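Local coordinates for protein high choriolytic enzyme 1 (Oryzias latipes, PDB 3VTG) that cleaves the inner layer of the fish egg envelope as a zinc-dependent astacin-family protease, so that the embryo can hatch, at residues A[17-22]-A[50-55]; A[97-102]-A[151-156]; A[105-110]-A[191-196]; A[112-117]-A[140-145]. All blocks are in the same frame, centred on the assembly; numbering follows the deposited sequence.

Contact 1. Residues A[17-22]-A[50-55]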
loop_
_atom_site.group_PDB
_atom_site.type_symbol
_atom_site.label_atom_id
_atom_site.label_comp_id
_atom_site.label_asym_id
_atom_site.label_seq_id
_atom_site.Cartn_x
_atom_site.Cartn_y
_atom_site.Cartn_z
ATOM N N ASN A 17 17.370 14.823 10.547
ATOM C CA ASN A 17 16.355 15.877 10.552
ATOM C C ASN A 17 14.916 15.342 10.589
ATOM O O ASN A 17 13.959 16.119 10.562
ATOM C CB ASN A 17 16.568 16.871 9.394
ATOM C CG ASN A 17 16.166 16.314 8.034
ATOM O OD1 ASN A 17 15.886 15.126 7.874
ATOM N ND2 ASN A 17 16.140 17.189 7.037
ATOM N N GLY A 18 14.776 14.018 10.647
ATOM C CA GLY A 18 13.475 13.370 10.802
ATOM C C GLY A 18 12.819 12.904 9.514
ATOM O O GLY A 18 11.939 12.043 9.539
ATOM N N LEU A 19 13.239 13.466 8.385
ATOM C CA LEU A 19 12.624 13.127 7.102
ATOM C C LEU A 19 13.088 11.777 6.577
ATOM O O LEU A 19 14.259 11.411 6.710
ATOM C CB LEU A 19 12.875 14.223 6.060
ATOM C CG LEU A 19 12.347 15.625 6.388
ATOM C CD1 LEU A 19 12.631 16.574 5.233
ATOM C CD2 LEU A 19 10.862 15.616 6.731
ATOM N N VAL A 20 12.144 11.038 6.004
ATOM C CA VAL A 20 12.429 9.769 5.345
ATOM C C VAL A 20 12.384 10.030 3.844
ATOM O O VAL A 20 11.315 10.083 3.231
ATOM C CB VAL A 20 11.427 8.671 5.762
ATOM C CG1 VAL A 20 11.723 7.364 5.042
ATOM C CG2 VAL A 20 11.461 8.458 7.270
ATOM N N VAL A 21 13.564 10.219 3.268
ATOM C CA VAL A 21 13.683 10.650 1.885
ATOM C C VAL A 21 13.856 9.424 0.999
ATOM O O VAL A 21 14.831 8.685 1.128
ATOM C CB VAL A 21 14.836 11.665 1.716
ATOM C CG1 VAL A 21 15.045 12.005 0.250
ATOM C CG2 VAL A 21 14.544 12.931 2.512
ATOM N N ILE A 22 12.880 9.201 0.125
ATOM C CA ILE A 22 12.835 8.002 -0.706
ATOM C C ILE A 22 13.029 8.378 -2.170
ATOM O O ILE A 22 12.158 9.010 -2.770
ATOM C CB ILE A 22 11.519 7.220 -0.503
ATOM C CG1 ILE A 22 11.343 6.861 0.977
ATOM C CG2 ILE A 22 11.490 5.970 -1.376
ATOM C CD1 ILE A 22 10.002 6.250 1.314
ATOM N N CYS A 50 6.291 12.339 7.658
ATOM C CA CYS A 50 7.688 12.721 7.437
ATOM C C CYS A 50 8.309 12.026 6.211
ATOM O O CYS A 50 9.526 12.086 5.997
ATOM C CB CYS A 50 8.530 12.501 8.707
ATOM S SG CYS A 50 8.845 10.791 9.218
ATOM N N ILE A 51 7.459 11.388 5.404
ATOM C CA ILE A 51 7.881 10.734 4.162
ATOM C C ILE A 51 8.005 11.764 3.040
ATOM O O ILE A 51 7.102 12.575 2.833
ATOM C CB ILE A 51 6.874 9.634 3.726
ATOM C CG1 ILE A 51 6.659 8.581 4.826
ATOM C CG2 ILE A 51 7.287 8.985 2.408
ATOM C CD1 ILE A 51 7.889 7.810 5.250
ATOM N N ARG A 52 9.129 11.726 2.326
ATOM C CA ARG A 52 9.336 12.569 1.148
ATOM C C ARG A 52 9.870 11.748 -0.023
ATOM O O ARG A 52 11.010 11.293 0.001
ATOM C CB ARG A 52 10.312 13.717 1.448
ATOM C CG ARG A 52 9.921 14.634 2.595
ATOM C CD ARG A 52 8.734 15.525 2.266
ATOM N NE ARG A 52 8.423 16.386 3.403
ATOM C CZ ARG A 52 7.584 16.064 4.385
ATOM N NH1 ARG A 52 6.942 14.900 4.374
ATOM N NH2 ARG A 52 7.383 16.914 5.384
ATOM N N PHE A 53 9.041 11.554 -1.043
ATOM C CA PHE A 53 9.493 10.933 -2.279
ATOM C C PHE A 53 10.167 12.003 -3.134
ATOM O O PHE A 53 9.560 13.036 -3.426
ATOM C CB PHE A 53 8.318 10.289 -3.020
ATOM C CG PHE A 53 7.711 9.120 -2.294
ATOM C CD1 PHE A 53 8.307 7.865 -2.349
ATOM C CD2 PHE A 53 6.544 9.272 -1.550
ATOM C CE1 PHE A 53 7.756 6.785 -1.676
ATOM C CE2 PHE A 53 5.985 8.194 -0.876
ATOM C CZ PHE A 53 6.593 6.951 -0.939
ATOM N N VAL A 54 11.428 11.767 -3.504
ATOM C CA VAL A 54 12.208 12.731 -4.295
ATOM C C VAL A 54 12.829 12.067 -5.516
ATOM O O VAL A 54 13.174 10.887 -5.479
ATOM C CB VAL A 54 13.334 13.411 -3.475
ATOM C CG1 VAL A 54 12.773 14.125 -2.254
ATOM C CG2 VAL A 54 14.423 12.419 -3.085
ATOM N N ARG A 55 12.982 12.826 -6.596
ATOM C CA ARG A 55 13.674 12.309 -7.769
ATOM C C ARG A 55 15.085 11.873 -7.395
ATOM O O ARG A 55 15.802 12.586 -6.689
ATOM C CB ARG A 55 13.707 13.339 -8.899
ATOM C CG ARG A 55 12.355 13.548 -9.563
ATOM C CD ARG A 55 12.448 14.432 -10.798
ATOM N NE ARG A 55 12.774 15.809 -10.444
ATOM C CZ ARG A 55 11.883 16.723 -10.067
ATOM N NH1 ARG A 55 10.589 16.419 -10.002
ATOM N NH2 ARG A 55 12.290 17.943 -9.755
#
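Ile-22 lies alongside the ring of Phe-53, its CB 3.8 Å from Phe-53 CD1, and both side chains leave the sheet in the same direction. The two belong to neighbouring parallel strands, 20-26 and 51-55, which with helix 32-43 form a beta-alpha-beta unit of the astacin domain; 51-55 is the outermost strand on this side of the sheet. Four backbone bonds set the register, from Val-20 N to Cys-50 O (2.8 Å) through to Val-54 N and Ile-22 O. On the face carrying Val-20, Ile-22, Ile-51 and Phe-53, the Ile-51 CD1 methyl meets Val-20 CB at 3.7 Å, and helix 94-105 covers this layer through Leu-101 and Leu-105. The other face carries Val-21 and Arg-52. Arg-52 bends at its second torsion (chi2 -71°), which turns the guanidinium back along its own strand: NH1 donates to Ile-51 O at 2.8 Å, and the flat group receives Leu-19 CD2 over one face, off centre. With an alanine at Arg-52, the Leu-19 methyl would probably lose its cover and Ile-51 O that donor. Before the first strand, Asn-17 OD1 takes the N-H of Leu-19 in an Asx turn. Cys-50, disulfide-bonded to Cys-199 near the C terminus, rests its SG 3.4 Å from Gly-18 O.

Contact 2. Residues A[97-102]-A[151-156]. With ZN (zinc ion), chain B.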
loop_
_atom_site.group_PDB
_atom_site.type_symbol
_atom_site.label_atom_id
_atom_site.label_comp_id
_atom_site.label_asym_id
_atom_site.label_seq_id
_atom_site.Cartn_x
_atom_site.Cartn_y
_atom_site.Cartn_z
ATOM N N ILE A 97 -2.084 4.742 -6.768
ATOM C CA ILE A 97 -0.654 5.032 -6.662
ATOM C C ILE A 97 -0.242 5.166 -5.191
ATOM O O ILE A 97 0.773 4.606 -4.778
ATOM C CB ILE A 97 -0.240 6.268 -7.496
ATOM C CG1 ILE A 97 -0.539 6.035 -8.983
ATOM C CG2 ILE A 97 1.241 6.577 -7.297
ATOM C CD1 ILE A 97 -0.714 7.304 -9.793
ATOM N N GLN A 98 -1.053 5.867 -4.401
ATOM C CA GLN A 98 -0.811 5.998 -2.960
ATOM C C GLN A 98 -0.793 4.640 -2.251
ATOM O O GLN A 98 0.054 4.394 -1.391
ATOM C CB GLN A 98 -1.855 6.907 -2.317
ATOM C CG GLN A 98 -1.779 8.362 -2.748
ATOM C CD GLN A 98 -2.920 9.177 -2.172
ATOM O OE1 GLN A 98 -3.155 9.164 -0.961
ATOM N NE2 GLN A 98 -3.637 9.887 -3.032
ATOM N N HIS A 99 -1.733 3.773 -2.626
ATOM C CA HIS A 99 -1.799 2.391 -2.144
ATOM C C HIS A 99 -0.486 1.682 -2.405
ATOM O O HIS A 99 0.091 1.068 -1.497
ATOM C CB HIS A 99 -2.987 1.696 -2.815
ATOM C CG HIS A 99 -3.090 0.212 -2.542
ATOM N ND1 HIS A 99 -4.051 -0.316 -1.755
ATOM C CD2 HIS A 99 -2.341 -0.863 -3.023
ATOM C CE1 HIS A 99 -3.915 -1.655 -1.722
ATOM N NE2 HIS A 99 -2.868 -1.989 -2.497
ATOM N N GLU A 100 0.018 1.782 -3.634
ATOM C CA GLU A 100 1.287 1.137 -3.994
ATOM C C GLU A 100 2.483 1.709 -3.236
ATOM O O GLU A 100 3.358 0.959 -2.788
ATOM C CB GLU A 100 1.535 1.193 -5.507
ATOM C CG GLU A 100 0.500 0.461 -6.354
ATOM C CD GLU A 100 0.248 -0.973 -5.913
ATOM O OE1 GLU A 100 1.160 -1.619 -5.348
ATOM O OE2 GLU A 100 -0.879 -1.456 -6.134
ATOM N N LEU A 101 2.514 3.029 -3.087
ATOM C CA LEU A 101 3.572 3.681 -2.324
ATOM C C LEU A 101 3.564 3.233 -0.858
ATOM O O LEU A 101 4.620 3.093 -0.240
ATOM C CB LEU A 101 3.472 5.203 -2.449
ATOM C CG LEU A 101 3.756 5.779 -3.844
ATOM C CD1 LEU A 101 3.262 7.216 -3.927
ATOM C CD2 LEU A 101 5.232 5.694 -4.217
ATOM N N ASN A 102 2.371 2.990 -0.313
ATOM C CA ASN A 102 2.245 2.428 1.033
ATOM C C ASN A 102 2.834 1.021 1.167
ATOM O O ASN A 102 3.436 0.704 2.197
ATOM C CB ASN A 102 0.799 2.471 1.521
ATOM C CG ASN A 102 0.482 3.752 2.259
ATOM O OD1 ASN A 102 0.897 3.937 3.408
ATOM N ND2 ASN A 102 -0.246 4.651 1.600
ATOM N N SER A 151 -9.391 1.806 5.438
ATOM C CA SER A 151 -7.998 1.890 4.994
ATOM C C SER A 151 -7.879 1.806 3.480
ATOM O O SER A 151 -8.563 1.008 2.837
ATOM C CB SER A 151 -7.156 0.778 5.620
ATOM O OG SER A 151 -5.868 0.733 5.022
ATOM N N ILE A 152 -6.977 2.610 2.922
ATOM C CA ILE A 152 -6.656 2.558 1.496
ATOM C C ILE A 152 -6.026 1.206 1.128
ATOM O O ILE A 152 -5.867 0.887 -0.050
ATOM C CB ILE A 152 -5.738 3.743 1.100
ATOM C CG1 ILE A 152 -5.897 4.094 -0.389
ATOM C CG2 ILE A 152 -4.286 3.480 1.501
ATOM C CD1 ILE A 152 -5.165 5.355 -0.810
ATOM N N MET A 153 -5.691 0.412 2.145
ATOM C CA MET A 153 -5.077 -0.904 1.950
ATOM C C MET A 153 -6.071 -2.069 2.013
ATOM O O MET A 153 -5.680 -3.224 1.852
ATOM C CB MET A 153 -3.952 -1.132 2.970
ATOM C CG MET A 153 -2.886 -0.042 3.006
ATOM S SD MET A 153 -2.177 0.361 1.394
ATOM C CE MET A 153 -1.207 -1.105 1.063
ATOM N N HIS A 154 -7.345 -1.771 2.247
ATOM C CA HIS A 154 -8.365 -2.813 2.343
ATOM C C HIS A 154 -8.917 -3.155 0.990
ATOM O O HIS A 154 -9.318 -2.266 0.243
ATOM C CB HIS A 154 -9.499 -2.364 3.261
ATOM C CG HIS A 154 -10.259 -3.507 3.896
ATOM N ND1 HIS A 154 -10.929 -4.431 3.177
ATOM C CD2 HIS A 154 -10.433 -3.851 5.234
ATOM C CE1 HIS A 154 -11.495 -5.323 4.015
ATOM N NE2 HIS A 154 -11.194 -4.966 5.271
ATOM N N TYR A 155 -8.946 -4.445 0.665
ATOM C CA TYR A 155 -9.621 -4.932 -0.540
ATOM C C TYR A 155 -11.114 -4.601 -0.506
ATOM O O TYR A 155 -11.736 -4.577 0.563
ATOM C CB TYR A 155 -9.490 -6.454 -0.636
ATOM C CG TYR A 155 -8.245 -7.013 -1.304
ATOM C CD1 TYR A 155 -7.126 -6.219 -1.578
ATOM C CD2 TYR A 155 -8.187 -8.365 -1.633
ATOM C CE1 TYR A 155 -5.996 -6.760 -2.179
ATOM C CE2 TYR A 155 -7.067 -8.914 -2.229
ATOM C CZ TYR A 155 -5.977 -8.111 -2.502
ATOM O OH TYR A 155 -4.869 -8.669 -3.095
ATOM N N GLY A 156 -11.691 -4.370 -1.682
ATOM C CA GLY A 156 -13.144 -4.297 -1.821
ATOM C C GLY A 156 -13.771 -5.667 -1.608
ATOM O O GLY A 156 -13.078 -6.693 -1.665
HETATM ZN ZN ZN B . -2.015 -3.842 -2.799
HETATM O O HOH W 1 -1.000 -3.743 -4.667
HETATM O O HOH W 2 -3.731 -4.348 -4.252
#
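Met-153 lays its thioether over one face of the His-99 imidazole, the methionine-turn arrangement of the metzincin proteases to which astacins belong. Its CE methyl stands almost on the ring normal, 4.0 Å from the His-99 centroid and 10° off that normal, a CH-pi contact; SD follows farther out over the same face. Bends at the second and third torsions (chi2 -52°, chi3 -71°) fold the chain into this position, and SD also touches Asn-102 CB at 3.7 Å. The ring is held at its edge as well: ND1 gives its hydrogen to Ile-152 O at 2.8 Å, nearly straight and in the ring plane, which fixes the rotation of the imidazole and would be expected to make NE2 a better donor to the metal. The touching residues on this side are buried, with Ile-152 CD1 set against Gln-98 CB at 4.0 Å. The turn itself, a type I turn from Ser-151 to His-154, is braced by Ser-151 OG, which accepts from Met-153 N and is itself bonded to Asp-189. The looser side lies at the ring's other nitrogen, where NE2 binds the zinc ion; His-103, His-109 and two waters complete the metal's shell. Glu-100, the predicted active-site residue, accepts a hydrogen from one of these, water 1, which lies 2.7 Å from Glu-100 OE2.

Contact 3. Residues A[105-110]-A[191-196]. With ZN (zinc ion), chain B.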
loop_
_atom_site.group_PDB
_atom_site.type_symbol
_atom_site.label_atom_id
_atom_site.label_comp_id
_atom_site.label_asym_id
_atom_site.label_seq_id
_atom_site.Cartn_x
_atom_site.Cartn_y
_atom_site.Cartn_z
ATOM N N LEU A 105 6.439 1.452 1.502
ATOM C CA LEU A 105 6.772 1.851 2.871
ATOM C C LEU A 105 6.826 0.685 3.861
ATOM O O LEU A 105 7.453 0.796 4.918
ATOM C CB LEU A 105 5.806 2.922 3.379
ATOM C CG LEU A 105 5.853 4.302 2.722
ATOM C CD1 LEU A 105 4.816 5.209 3.365
ATOM C CD2 LEU A 105 7.241 4.915 2.812
ATOM N N GLY A 106 6.160 -0.418 3.523
ATOM C CA GLY A 106 6.159 -1.621 4.358
ATOM C C GLY A 106 4.795 -2.089 4.835
ATOM O O GLY A 106 4.711 -2.951 5.710
ATOM N N PHE A 107 3.728 -1.540 4.256
ATOM C CA PHE A 107 2.364 -1.868 4.682
ATOM C C PHE A 107 1.674 -2.894 3.795
ATOM O O PHE A 107 1.799 -2.867 2.568
ATOM C CB PHE A 107 1.520 -0.600 4.817
ATOM C CG PHE A 107 2.019 0.321 5.882
ATOM C CD1 PHE A 107 1.801 0.033 7.226
ATOM C CD2 PHE A 107 2.749 1.453 5.550
ATOM C CE1 PHE A 107 2.283 0.867 8.217
ATOM C CE2 PHE A 107 3.232 2.295 6.539
ATOM C CZ PHE A 107 2.997 2.001 7.873
ATOM N N GLN A 108 0.938 -3.790 4.443
ATOM C CA GLN A 108 0.255 -4.888 3.766
ATOM C C GLN A 108 -1.248 -4.646 3.717
ATOM O O GLN A 108 -1.754 -3.708 4.335
ATOM C CB GLN A 108 0.578 -6.209 4.468
ATOM C CG GLN A 108 2.076 -6.460 4.574
ATOM C CD GLN A 108 2.421 -7.649 5.436
ATOM O OE1 GLN A 108 2.732 -7.502 6.618
ATOM N NE2 GLN A 108 2.368 -8.837 4.851
ATOM N N HIS A 109 -1.960 -5.485 2.970
ATOM C CA HIS A 109 -3.412 -5.353 2.853
ATOM C C HIS A 109 -4.100 -5.532 4.172
ATOM O O HIS A 109 -3.750 -6.426 4.951
ATOM C CB HIS A 109 -3.964 -6.324 1.818
ATOM C CG HIS A 109 -3.464 -6.063 0.420
ATOM N ND1 HIS A 109 -2.988 -7.038 -0.373
ATOM C CD2 HIS A 109 -3.358 -4.880 -0.303
ATOM C CE1 HIS A 109 -2.602 -6.509 -1.547
ATOM N NE2 HIS A 109 -2.835 -5.187 -1.503
ATOM N N GLU A 110 -5.084 -4.673 4.429
ATOM C CA GLU A 110 -5.794 -4.648 5.705
ATOM C C GLU A 110 -6.413 -5.997 6.079
ATOM O O GLU A 110 -6.341 -6.410 7.241
ATOM C CB GLU A 110 -6.858 -3.543 5.709
ATOM C CG GLU A 110 -7.402 -3.190 7.086
ATOM C CD GLU A 110 -6.409 -2.436 7.955
ATOM O OE1 GLU A 110 -5.247 -2.233 7.535
ATOM O OE2 GLU A 110 -6.797 -2.050 9.075
ATOM N N THR A 191 -1.556 7.614 10.492
ATOM C CA THR A 191 -1.023 7.348 11.827
ATOM C C THR A 191 0.017 6.224 11.784
ATOM O O THR A 191 1.086 6.333 12.389
ATOM C CB THR A 191 -2.153 7.019 12.825
ATOM O OG1 THR A 191 -3.044 8.139 12.918
ATOM C CG2 THR A 191 -1.594 6.710 14.215
ATOM N N ARG A 192 -0.291 5.158 11.046
ATOM C CA ARG A 192 0.611 4.014 10.923
ATOM C C ARG A 192 1.968 4.386 10.331
ATOM O O ARG A 192 3.001 3.943 10.829
ATOM C CB ARG A 192 -0.035 2.904 10.097
ATOM C CG ARG A 192 -1.146 2.167 10.820
ATOM C CD ARG A 192 -2.013 1.440 9.816
ATOM N NE ARG A 192 -3.166 0.814 10.451
ATOM C CZ ARG A 192 -4.127 0.176 9.792
ATOM N NH1 ARG A 192 -4.094 0.089 8.468
ATOM N NH2 ARG A 192 -5.132 -0.367 10.462
ATOM N N ILE A 193 1.959 5.198 9.273
ATOM C CA ILE A 193 3.196 5.706 8.681
ATOM C C ILE A 193 4.010 6.455 9.740
ATOM O O ILE A 193 5.207 6.209 9.906
ATOM C CB ILE A 193 2.915 6.628 7.474
ATOM C CG1 ILE A 193 2.268 5.836 6.325
ATOM C CG2 ILE A 193 4.195 7.319 7.012
ATOM C CD1 ILE A 193 1.599 6.698 5.269
ATOM N N ASN A 194 3.339 7.342 10.470
ATOM C CA ASN A 194 3.992 8.166 11.482
ATOM C C ASN A 194 4.558 7.368 12.655
ATOM O O ASN A 194 5.614 7.709 13.182
ATOM C CB ASN A 194 3.055 9.276 11.967
ATOM C CG ASN A 194 2.824 10.347 10.913
ATOM O OD1 ASN A 194 1.779 10.993 10.887
ATOM N ND2 ASN A 194 3.801 10.540 10.041
ATOM N N VAL A 195 3.864 6.305 13.053
ATOM C CA VAL A 195 4.350 5.435 14.123
ATOM C C VAL A 195 5.540 4.593 13.645
ATOM O O VAL A 195 6.578 4.548 14.305
ATOM C CB VAL A 195 3.230 4.546 14.712
ATOM C CG1 VAL A 195 3.795 3.568 15.733
ATOM C CG2 VAL A 195 2.150 5.400 15.364
ATOM N N LEU A 196 5.396 3.951 12.485
ATOM C CA LEU A 196 6.452 3.093 11.943
ATOM C C LEU A 196 7.757 3.856 11.703
ATOM O O LEU A 196 8.842 3.370 12.035
ATOM C CB LEU A 196 5.985 2.403 10.655
ATOM C CG LEU A 196 6.951 1.417 9.988
ATOM C CD1 LEU A 196 7.253 0.224 10.883
ATOM C CD2 LEU A 196 6.403 0.948 8.650
HETATM ZN ZN ZN B . -2.015 -3.842 -2.799
HETATM O O HOH W 1 -1.000 -3.743 -4.667
HETATM O O HOH W 2 -3.731 -4.348 -4.252
#
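Arg-192 reaches from helix 187-196 to Glu-110, and its side chain makes contacts from CB to the guanidinium. CB packs against the Phe-107 ring, 3.6 Å from Phe-107 CE1. Beyond it the chain runs extended from CG to NE, carrying the charge away from the helix, and NE turns to Thr-145 OG1. At the tip the guanidinium grips the carboxylate end-on with two nitrogens. NH2 meets the syn lone pair of Glu-110 OE2 at 2.7 Å, close to the guanidinium plane, while NH1 meets OE1 at 2.8 Å with a more bent bond (137°). The two flat groups are nearly coplanar, 23° apart. Glu-110 presents its carboxylate by a bend at chi2 (72°), and OE2 also accepts from Asp-148 N. Replacing Glu-110 with a glutamine would probably leave the buried arginine charge without its mate and weaken the two-pronged grip. Nearer the helix, Phe-107 packs on its side chains and backbone: CE2 touches Ile-193 CG1 at 3.7 Å, CZ touches Leu-196 CD2 at 3.6 Å, and Arg-192 O lies at the ring edge. Leu-105 CD1 adds a contact to Ile-193 CG1. Gly-106, with positive phi, ends the preceding helix in a Schellman motif and turns the chain towards His-109, whose NE2 binds zinc. This is the extended zinc-binding motif of the astacins, HExxHxxGxxH: Leu-105, Phe-107 and Glu-110, beside its glycine and third histidine, meet the C-terminal helix.

Contact 4. Residues A[112-117]-A[140-145]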
loop_
_atom_site.group_PDB
_atom_site.type_symbol
_atom_site.label_atom_id
_atom_site.label_comp_id
_atom_site.label_asym_id
_atom_site.label_seq_id
_atom_site.Cartn_x
_atom_site.Cartn_y
_atom_site.Cartn_z
ATOM N N THR A 112 -5.461 -8.858 5.685
ATOM C CA THR A 112 -4.483 -9.870 6.096
ATOM C C THR A 112 -3.922 -9.631 7.500
ATOM O O THR A 112 -3.069 -10.386 7.962
ATOM C CB THR A 112 -3.317 -10.007 5.091
ATOM O OG1 THR A 112 -2.477 -8.847 5.150
ATOM C CG2 THR A 112 -3.837 -10.212 3.671
ATOM N N ARG A 113 -4.398 -8.584 8.176
ATOM C CA ARG A 113 -3.999 -8.316 9.562
ATOM C C ARG A 113 -4.240 -9.534 10.449
ATOM O O ARG A 113 -5.183 -10.297 10.230
ATOM C CB ARG A 113 -4.773 -7.128 10.128
ATOM C CG ARG A 113 -4.211 -5.761 9.777
ATOM C CD ARG A 113 -5.115 -4.655 10.305
ATOM N NE ARG A 113 -5.307 -4.714 11.753
ATOM C CZ ARG A 113 -4.840 -3.820 12.624
ATOM N NH1 ARG A 113 -4.138 -2.767 12.215
ATOM N NH2 ARG A 113 -5.082 -3.984 13.915
ATOM N N SER A 114 -3.391 -9.704 11.457
ATOM C CA SER A 114 -3.487 -10.844 12.366
ATOM C C SER A 114 -4.829 -10.930 13.095
ATOM O O SER A 114 -5.242 -12.017 13.493
ATOM C CB SER A 114 -2.351 -10.801 13.384
ATOM O OG SER A 114 -2.409 -9.606 14.138
ATOM N N ASP A 115 -5.497 -9.790 13.261
ATOM C CA ASP A 115 -6.771 -9.723 13.975
ATOM C C ASP A 115 -7.999 -9.689 13.054
ATOM O O ASP A 115 -9.114 -9.463 13.519
ATOM C CB ASP A 115 -6.781 -8.522 14.940
ATOM C CG ASP A 115 -6.586 -7.182 14.238
ATOM O OD1 ASP A 115 -6.377 -7.145 13.007
ATOM O OD2 ASP A 115 -6.641 -6.150 14.933
ATOM N N ARG A 116 -7.793 -9.941 11.762
ATOM C CA ARG A 116 -8.834 -9.733 10.749
ATOM C C ARG A 116 -10.128 -10.533 10.944
ATOM O O ARG A 116 -11.199 -10.068 10.560
ATOM C CB ARG A 116 -8.272 -9.957 9.337
ATOM C CG ARG A 116 -7.925 -11.402 8.999
ATOM C CD ARG A 116 -9.032 -12.067 8.195
ATOM N NE ARG A 116 -8.737 -13.464 7.874
ATOM C CZ ARG A 116 -7.936 -13.861 6.887
ATOM N NH1 ARG A 116 -7.322 -12.969 6.118
ATOM N NH2 ARG A 116 -7.742 -15.157 6.671
ATOM N N ASP A 117 -10.028 -11.726 11.531
ATOM C CA ASP A 117 -11.204 -12.587 11.712
ATOM C C ASP A 117 -12.225 -12.015 12.707
ATOM O O ASP A 117 -13.347 -12.512 12.805
ATOM C CB ASP A 117 -10.794 -14.022 12.083
ATOM C CG ASP A 117 -10.242 -14.808 10.890
ATOM O OD1 ASP A 117 -10.558 -14.468 9.730
ATOM O OD2 ASP A 117 -9.493 -15.783 11.122
ATOM N N THR A 140 1.185 -9.568 11.324
ATOM C CA THR A 140 1.448 -8.167 11.027
ATOM C C THR A 140 1.844 -7.399 12.280
ATOM O O THR A 140 1.415 -7.735 13.384
ATOM C CB THR A 140 0.203 -7.506 10.400
ATOM O OG1 THR A 140 -0.949 -7.794 11.207
ATOM C CG2 THR A 140 -0.038 -8.037 8.992
ATOM N N ASN A 141 2.674 -6.375 12.106
ATOM C CA ASN A 141 2.916 -5.406 13.165
ATOM C C ASN A 141 1.849 -4.330 13.044
ATOM O O ASN A 141 1.916 -3.468 12.167
ATOM C CB ASN A 141 4.325 -4.812 13.070
ATOM C CG ASN A 141 4.577 -3.722 14.100
ATOM O OD1 ASN A 141 3.726 -3.418 14.943
ATOM N ND2 ASN A 141 5.759 -3.125 14.035
ATOM N N ASN A 142 0.865 -4.395 13.932
ATOM C CA ASN A 142 -0.312 -3.538 13.854
ATOM C C ASN A 142 -0.119 -2.145 14.457
ATOM O O ASN A 142 -1.018 -1.304 14.388
ATOM C CB ASN A 142 -1.520 -4.258 14.460
ATOM C CG ASN A 142 -1.847 -5.546 13.725
ATOM O OD1 ASN A 142 -1.713 -5.622 12.504
ATOM N ND2 ASN A 142 -2.269 -6.564 14.463
ATOM N N LEU A 143 1.059 -1.919 15.040
ATOM C CA LEU A 143 1.496 -0.595 15.499
ATOM C C LEU A 143 0.532 0.058 16.497
ATOM O O LEU A 143 0.401 1.284 16.537
ATOM C CB LEU A 143 1.765 0.326 14.292
ATOM C CG LEU A 143 2.844 -0.123 13.296
ATOM C CD1 LEU A 143 2.730 0.654 11.994
ATOM C CD2 LEU A 143 4.239 0.028 13.882
ATOM N N ASN A 144 -0.122 -0.778 17.305
ATOM C CA ASN A 144 -1.146 -0.345 18.268
ATOM C C ASN A 144 -2.337 0.378 17.637
ATOM O O ASN A 144 -3.050 1.130 18.307
ATOM C CB ASN A 144 -0.526 0.486 19.407
ATOM C CG ASN A 144 0.207 -0.371 20.424
ATOM O OD1 ASN A 144 -0.013 -1.579 20.509
ATOM N ND2 ASN A 144 1.074 0.256 21.211
ATOM N N THR A 145 -2.548 0.135 16.345
ATOM C CA THR A 145 -3.691 0.687 15.624
ATOM C C THR A 145 -4.737 -0.412 15.417
ATOM O O THR A 145 -4.388 -1.595 15.380
ATOM C CB THR A 145 -3.278 1.308 14.269
ATOM O OG1 THR A 145 -2.948 0.276 13.327
ATOM C CG2 THR A 145 -2.096 2.262 14.445
HETATM O O HOH W 3 0.311 -9.760 14.853
#
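The guanidinium of Arg-113 is stacked on the side-chain amide of Asn-142, the two planes only 14° apart, with Asn-142 OD1 3.6 Å above the guanidinium plane, over its centre. Around its rim the same group is held in plane. Asp-115 takes it side-on, OD1 to NE and OD2 to NH2, both at 2.9 Å, and across the contact NH2 also reaches Thr-145 O at 2.9 Å; the NH1 bonds to Thr-145 are weak. A bend at chi3 (58°) turns the flat end of Arg-113 across the amide. The carboxylate probably offsets a nearby like charge, since Arg-192 NH2 approaches Arg-113 NH1. Asn-142 is fixed from several sides: ND2 donates to Ser-114 OG at 3.1 Å, with the acceptor near the amide plane, while OD1 accepts from Thr-140 OG1 at 2.6 Å and from the amino group of Asn-1. Thr-140 OG1 in turn receives Ser-114 N at 3.1 Å, so one hydroxyl both accepts and donates. Water 3 joins the loops again, taking the hydrogen of Ser-114 OG and giving one to Thr-140 O. Two turns shape the surfaces that meet, a type I turn from Arg-113 to Arg-116 and a type I' turn from Asn-142 to Thr-145. The result is a polar loop-to-loop junction in the C-terminal part of the astacin domain, beside the chain's N terminus, Asn-1.

In the fold
From the N terminus, contact 1 comes first: it closes the beta-alpha-beta loop over helix 32-43 and is complete before the others open. Helix 94-105 then opens contact 2, and the chain leaving the end of that helix opens contact 3. Their partners follow in the same order, residues 151-156 and then helix 187-196, so contacts 2 and 3 cross; both hold zinc ligands. Contact 4 joins two loops within the span of each and is nested inside both. Leu-105 and Ile-193 of contact 3 pack on Ile-51 of contact 1, tying the N-terminal sheet to the C-terminal helix, while Arg-192 reaches Thr-145 of contact 4. Contacts 1 and 4 do not touch.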